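30-kDa cleavage and polyadenylation specificity factor 30 (Arabidopsis thaliana, PDB 5ZUU) binds m6A-modified RNA through its YTH domain and serves in the CPSF complex that forms pre-mRNA 3' ends and selects poly(A) sites. Local coordinates at residues Asn25-Phe30 against Leu110-Phe115; Ser33-Val38 against Ile165-Lys170. One frame throughout, in Å; residues are numbered along the deposited sequence.

Contact 1 (Asn25-Phe30 against Leu110-Phe115); sequences NNRENF and LCELSF
R27 and E112 reach for each other from opposite directions and meet in a salt bridge. R27 NH1 donates to E112 OE2 at 3.1 Å, arriving at the edge of the guanidinium but tilted somewhat from its plane. The acceptor is met on its syn side, and the two flat groups are turned 53° apart. R27 NH2 stays 4.1 Å from E112 OE1, so a single N-H carries the bond rather than a two-pronged pairing. R27 gets there by running extended from CG to NE, whereas E112 is bent at chi2 (-72°). E112 OE1 is taken up by Q72 NE2, which would limit the rotation of the carboxylate. Beside this polar bridge, F30 brings the edge of its ring to L110: F30 CZ lies 3.6 Å from L110 CD2, with CE1 almost as near, close to the ring plane, as the two side chains slide past each other. With F30 CG anti to the backbone N (chi1 162°), the ring is carried across to the strand. The contact thus lays the first turn of helix 27-36, just after strand 17-24, over the end of strand 103-114 in the mixed sheet of the YTH domain, a member of the PUA clan. Helix 159-172 flanks the apolar pair, L160 touching both F30 and L110, while C111 and L113 pack against helix 142-154. Further out, N26 is the N-cap of helix 27-36: its OD1 accepts from the backbone N of N29 at 2.7 Å, nearly in line with the side-chain C=O. N25, in the loop before the helix, makes a weak hydrogen bond through OD1 to a modified residue of the bound RNA, against which N26 and F115 also pack.

Contact 2 (Ser33-Val38 against Ile165-Lys170); sequences SVQQGV and IAAEAK
Q35 covers A167, using both its backbone carbonyl and its side chain, here in one of two modelled conformers. The CA-CB bond of Q35 points away from helix 159-172, and even Q35 CG remains 5.1 Å from A167 CB. Placed beside the carbonyl carbon (chi1 169°), CG starts a chain that bends at chi2 (57°) and swings the amide back. Q35 CD and OE1 then each lie 4.1 Å from A167 CB, and NE2 approaches it to 3.7 Å. These are van der Waals contacts, and the second conformer makes them less certain. Q35 O sits 3.2 Å from A167 CB, a tight meeting of carbonyl and methyl; the CA atoms of Q35 and A167, the nearest pair, are 5.8 Å apart. The same oxygen accepts a hydrogen bond from R171, one turn further along the partner helix. After Q36, G37, with positive phi (69°), is the first residue to leave the helix. S33 OG donates to V38 O across this turn at 2.7 Å. A167 lies where the last turn of helix 27-36 comes close to helix 159-172, while V34 lies against W107 and L110 of strand 103-114 and against L160 and S164 of helix 159-172.

Contacts 1 and 2 hold the two ends of helix 27-36, with centres 16 Å apart. In contact 1 the start of the helix meets strand 103-114; in contact 2 its last turn meets helix 159-172. They join directly where L110 CD2, the methyl also used by F30, packs against V34 CG2 at 4.0 Å. Helix 159-172 borders both, through L160 and S164, which each touch L110 and V34. Their relation to the RNA differs: contact 1 comes to about 4 Å from it at the nearest atom, on the side of N25 and N26, whereas the nearest atom of contact 2 is about 16 Å away.

Contact 1 (Asn25-Phe30 against Leu110-Phe115)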
loop_
_atom_site.group_PDB
_atom_site.type_symbol
_atom_site.label_atom_id
_atom_site.label_comp_id
_atom_site.label_asym_id
_atom_site.label_seq_id
_atom_site.Cartn_x
_atom_site.Cartn_y
_atom_site.Cartn_z
ATOM N N ASN A 25 -4.140 -6.113 -10.445
ATOM C CA ASN A 25 -4.213 -6.486 -11.853
ATOM C C ASN A 25 -4.449 -5.290 -12.691
ATOM O O ASN A 25 -4.248 -5.389 -13.876
ATOM C CB ASN A 25 -5.461 -7.339 -12.156
ATOM C CG ASN A 25 -5.294 -8.782 -11.831
ATOM O OD1 ASN A 25 -4.174 -9.310 -11.759
ATOM N ND2 ASN A 25 -6.407 -9.443 -11.618
ATOM N N ASN A 26 -4.993 -4.199 -12.120
ATOM C CA ASN A 26 -5.348 -3.028 -12.899
ATOM C C ASN A 26 -5.184 -1.722 -12.099
ATOM O O ASN A 26 -5.190 -1.754 -10.865
ATOM C CB ASN A 26 -6.811 -3.208 -13.408
ATOM C CG ASN A 26 -7.822 -3.317 -12.263
ATOM O OD1 ASN A 26 -7.946 -2.416 -11.457
ATOM N ND2 ASN A 26 -8.524 -4.454 -12.168
ATOM N N ARG A 27 -5.037 -0.583 -12.790
ATOM C CA ARG A 27 -4.988 0.726 -12.112
ATOM C C ARG A 27 -6.330 1.126 -11.551
ATOM O O ARG A 27 -6.431 1.834 -10.533
ATOM C CB ARG A 27 -4.558 1.847 -13.023
ATOM C CG ARG A 27 -3.131 1.743 -13.430
ATOM C CD ARG A 27 -2.616 3.080 -13.978
ATOM N NE ARG A 27 -1.225 2.885 -14.346
ATOM C CZ ARG A 27 -0.155 3.247 -13.641
ATOM N NH1 ARG A 27 -0.237 3.934 -12.520
ATOM N NH2 ARG A 27 1.043 2.957 -14.137
ATOM N N GLU A 28 -7.385 0.687 -12.192
ATOM C CA GLU A 28 -8.701 1.170 -11.756
ATOM C C GLU A 28 -8.867 0.878 -10.296
ATOM O O GLU A 28 -9.297 1.762 -9.586
ATOM C CB GLU A 28 -9.859 0.581 -12.547
ATOM C CG GLU A 28 -9.833 0.930 -14.031
ATOM C CD GLU A 28 -9.045 -0.067 -14.899
ATOM O OE1 GLU A 28 -9.670 -0.798 -15.717
ATOM O OE2 GLU A 28 -7.799 -0.120 -14.773
ATOM N N ASN A 29 -8.559 -0.328 -9.817
ATOM C CA ASN A 29 -8.762 -0.642 -8.385
ATOM C C ASN A 29 -7.864 0.170 -7.452
ATOM O O ASN A 29 -8.254 0.588 -6.436
ATOM C CB ASN A 29 -8.651 -2.136 -8.106
ATOM C CG ASN A 29 -9.806 -2.939 -8.707
ATOM O OD1 ASN A 29 -9.773 -4.152 -8.754
ATOM N ND2 ASN A 29 -10.793 -2.257 -9.155
ATOM N N PHE A 30 -6.635 0.315 -7.859
ATOM C CA PHE A 30 -5.695 1.122 -7.127
ATOM C C PHE A 30 -6.215 2.565 -6.961
ATOM O O PHE A 30 -6.163 3.158 -5.886
ATOM C CB PHE A 30 -4.349 1.062 -7.859
ATOM C CG PHE A 30 -3.414 2.163 -7.483
ATOM C CD1 PHE A 30 -3.025 2.318 -6.170
ATOM C CD2 PHE A 30 -2.933 3.080 -8.469
ATOM C CE1 PHE A 30 -2.143 3.331 -5.824
ATOM C CE2 PHE A 30 -2.052 4.071 -8.131
ATOM C CZ PHE A 30 -1.675 4.206 -6.787
ATOM N N LEU A 110 2.124 8.567 -2.372
ATOM C CA LEU A 110 1.807 8.159 -3.730
ATOM C C LEU A 110 2.785 8.751 -4.736
ATOM O O LEU A 110 3.060 9.962 -4.686
ATOM C CB LEU A 110 0.389 8.680 -4.018
ATOM C CG LEU A 110 -0.595 7.744 -3.322
ATOM C CD1 LEU A 110 -1.911 8.455 -2.932
ATOM C CD2 LEU A 110 -0.805 6.470 -4.148
ATOM N N CYS A 111 3.309 7.925 -5.620
ATOM C CA CYS A 111 4.424 8.320 -6.486
ATOM C C CYS A 111 4.600 7.258 -7.579
ATOM O O CYS A 111 3.766 6.408 -7.651
ATOM C CB CYS A 111 5.676 8.416 -5.626
ATOM S SG CYS A 111 6.250 6.803 -4.958
ATOM N N GLU A 112 5.582 7.347 -8.477
ATOM C CA GLU A 112 5.869 6.284 -9.422
ATOM C C GLU A 112 7.320 5.902 -9.269
ATOM O O GLU A 112 8.216 6.643 -9.704
ATOM C CB GLU A 112 5.611 6.672 -10.886
ATOM C CG GLU A 112 4.142 6.841 -11.293
ATOM C CD GLU A 112 3.340 5.504 -11.382
ATOM O OE1 GLU A 112 3.918 4.394 -11.562
ATOM O OE2 GLU A 112 2.096 5.580 -11.313
ATOM N N LEU A 113 7.574 4.777 -8.621
ATOM C CA LEU A 113 8.928 4.367 -8.352
ATOM C C LEU A 113 9.270 3.220 -9.307
ATOM O O LEU A 113 8.744 2.102 -9.225
ATOM C CB LEU A 113 9.069 3.919 -6.919
ATOM C CG LEU A 113 10.439 3.330 -6.542
ATOM C CD1 LEU A 113 11.501 4.415 -6.553
ATOM C CD2 LEU A 113 10.364 2.708 -5.150
ATOM N N SER A 114 10.108 3.521 -10.264
ATOM C CA SER A 114 10.555 2.533 -11.238
ATOM C C SER A 114 11.319 1.381 -10.599
ATOM O O SER A 114 12.107 1.585 -9.677
ATOM C CB SER A 114 11.501 3.241 -12.234
ATOM O OG SER A 114 12.157 2.282 -13.007
ATOM N N PHE A 115 11.091 0.181 -11.109
ATOM C CA PHE A 115 11.785 -1.040 -10.681
ATOM C C PHE A 115 13.308 -0.949 -10.943
ATOM O O PHE A 115 14.104 -1.569 -10.231
ATOM C CB PHE A 115 11.237 -2.314 -11.402
ATOM C CG PHE A 115 9.822 -2.752 -11.012
ATOM C CD1 PHE A 115 9.194 -2.335 -9.863
ATOM C CD2 PHE A 115 9.119 -3.674 -11.831
ATOM C CE1 PHE A 115 7.902 -2.747 -9.551
ATOM C CE2 PHE A 115 7.829 -4.085 -11.492
ATOM C CZ PHE A 115 7.241 -3.635 -10.344
#

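Contact 2 (Ser33-Val38 against Ile165-Lys170)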
loop_
_atom_site.group_PDB
_atom_site.type_symbol
_atom_site.label_atom_id
_atom_site.label_comp_id
_atom_site.label_asym_id
_atom_site.label_seq_id
_atom_site.Cartn_x
_atom_site.Cartn_y
_atom_site.Cartn_z
ATOM N N SER A 33 -9.028 2.636 -4.589
ATOM C CA SER A 33 -8.490 2.584 -3.241
ATOM C C SER A 33 -8.063 3.972 -2.714
ATOM O O SER A 33 -8.293 4.355 -1.577
ATOM C CB SER A 33 -7.312 1.622 -3.216
ATOM O OG SER A 33 -6.769 1.584 -1.945
ATOM N N VAL A 34 -7.411 4.703 -3.590
ATOM C CA VAL A 34 -6.924 6.047 -3.276
ATOM C C VAL A 34 -8.082 6.991 -2.982
ATOM O O VAL A 34 -8.020 7.751 -2.021
ATOM C CB VAL A 34 -6.042 6.572 -4.421
ATOM C CG1 VAL A 34 -5.741 8.046 -4.230
ATOM C CG2 VAL A 34 -4.736 5.774 -4.475
ATOM N N GLN A 35 -9.137 6.942 -3.787
ATOM C CA GLN A 35 -10.296 7.829 -3.577
ATOM C C GLN A 35 -11.069 7.464 -2.309
ATOM O O GLN A 35 -11.611 8.333 -1.644
ATOM C CB GLN A 35 -11.213 7.843 -4.826
ATOM C CG GLN A 35 -12.581 8.523 -4.652
ATOM C CD GLN A 35 -12.469 9.959 -4.199
ATOM O OE1 GLN A 35 -11.667 10.730 -4.742
ATOM N NE2 GLN A 35 -13.259 10.330 -3.197
ATOM N N GLN A 36 -11.095 6.181 -1.955
ATOM C CA GLN A 36 -11.933 5.709 -0.849
ATOM C C GLN A 36 -11.216 5.320 0.416
ATOM O O GLN A 36 -11.859 5.145 1.408
ATOM C CB GLN A 36 -12.753 4.524 -1.379
ATOM C CG GLN A 36 -13.723 5.000 -2.438
ATOM C CD GLN A 36 -14.448 3.895 -3.114
ATOM O OE1 GLN A 36 -14.609 2.800 -2.582
ATOM N NE2 GLN A 36 -14.909 4.179 -4.321
ATOM N N GLY A 37 -9.899 5.143 0.409
ATOM C CA GLY A 37 -9.236 4.704 1.655
ATOM C C GLY A 37 -9.526 3.285 2.095
ATOM O O GLY A 37 -9.610 2.963 3.315
ATOM N N VAL A 38 -9.593 2.424 1.096
ATOM C CA VAL A 38 -10.091 1.073 1.242
ATOM C C VAL A 38 -9.356 0.134 0.326
ATOM O O VAL A 38 -8.989 0.518 -0.748
ATOM C CB VAL A 38 -11.607 1.153 0.946
ATOM C CG1 VAL A 38 -12.082 0.256 -0.157
ATOM C CG2 VAL A 38 -12.387 0.984 2.217
ATOM N N ILE A 165 -5.361 13.029 -0.108
ATOM C CA ILE A 165 -5.388 13.942 1.077
ATOM C C ILE A 165 -6.783 14.612 1.140
ATOM O O ILE A 165 -7.423 14.650 2.201
ATOM C CB ILE A 165 -4.242 15.046 1.043
ATOM C CG1 ILE A 165 -2.817 14.441 1.083
ATOM C CG2 ILE A 165 -4.344 16.037 2.196
ATOM C CD1 ILE A 165 -2.563 13.553 2.278
ATOM N N ALA A 166 -7.245 15.086 -0.018
ATOM C CA ALA A 166 -8.595 15.672 -0.160
ATOM C C ALA A 166 -9.653 14.655 0.261
ATOM O O ALA A 166 -10.462 14.971 1.151
ATOM C CB ALA A 166 -8.836 16.150 -1.590
ATOM N N ALA A 167 -9.588 13.425 -0.293
ATOM C CA ALA A 167 -10.639 12.411 0.027
ATOM C C ALA A 167 -10.659 12.073 1.485
ATOM O O ALA A 167 -11.721 12.058 2.087
ATOM C CB ALA A 167 -10.511 11.170 -0.810
ATOM N N GLU A 168 -9.458 11.862 2.040
ATOM C CA GLU A 168 -9.199 11.643 3.468
ATOM C C GLU A 168 -9.805 12.746 4.353
ATOM O O GLU A 168 -10.440 12.459 5.332
ATOM C CB GLU A 168 -7.671 11.577 3.697
ATOM C CG GLU A 168 -7.167 10.688 4.809
ATOM C CD GLU A 168 -5.618 10.751 4.988
ATOM O OE1 GLU A 168 -5.203 10.567 6.157
ATOM O OE2 GLU A 168 -4.806 10.946 4.011
ATOM N N ALA A 169 -9.591 14.002 4.002
ATOM C CA ALA A 169 -10.155 15.125 4.764
ATOM C C ALA A 169 -11.685 15.121 4.707
ATOM O O ALA A 169 -12.328 15.269 5.736
ATOM C CB ALA A 169 -9.632 16.431 4.205
ATOM N N LYS A 170 -12.235 14.941 3.499
ATOM C CA LYS A 170 -13.710 14.856 3.287
ATOM C C LYS A 170 -14.362 13.812 4.174
ATOM O O LYS A 170 -15.427 14.067 4.738
ATOM C CB LYS A 170 -14.090 14.562 1.824
ATOM C CG LYS A 170 -14.357 15.797 0.966
ATOM C CD LYS A 170 -15.731 15.767 0.285
ATOM C CE LYS A 170 -16.140 17.181 -0.186
ATOM N NZ LYS A 170 -17.587 17.342 -0.543
#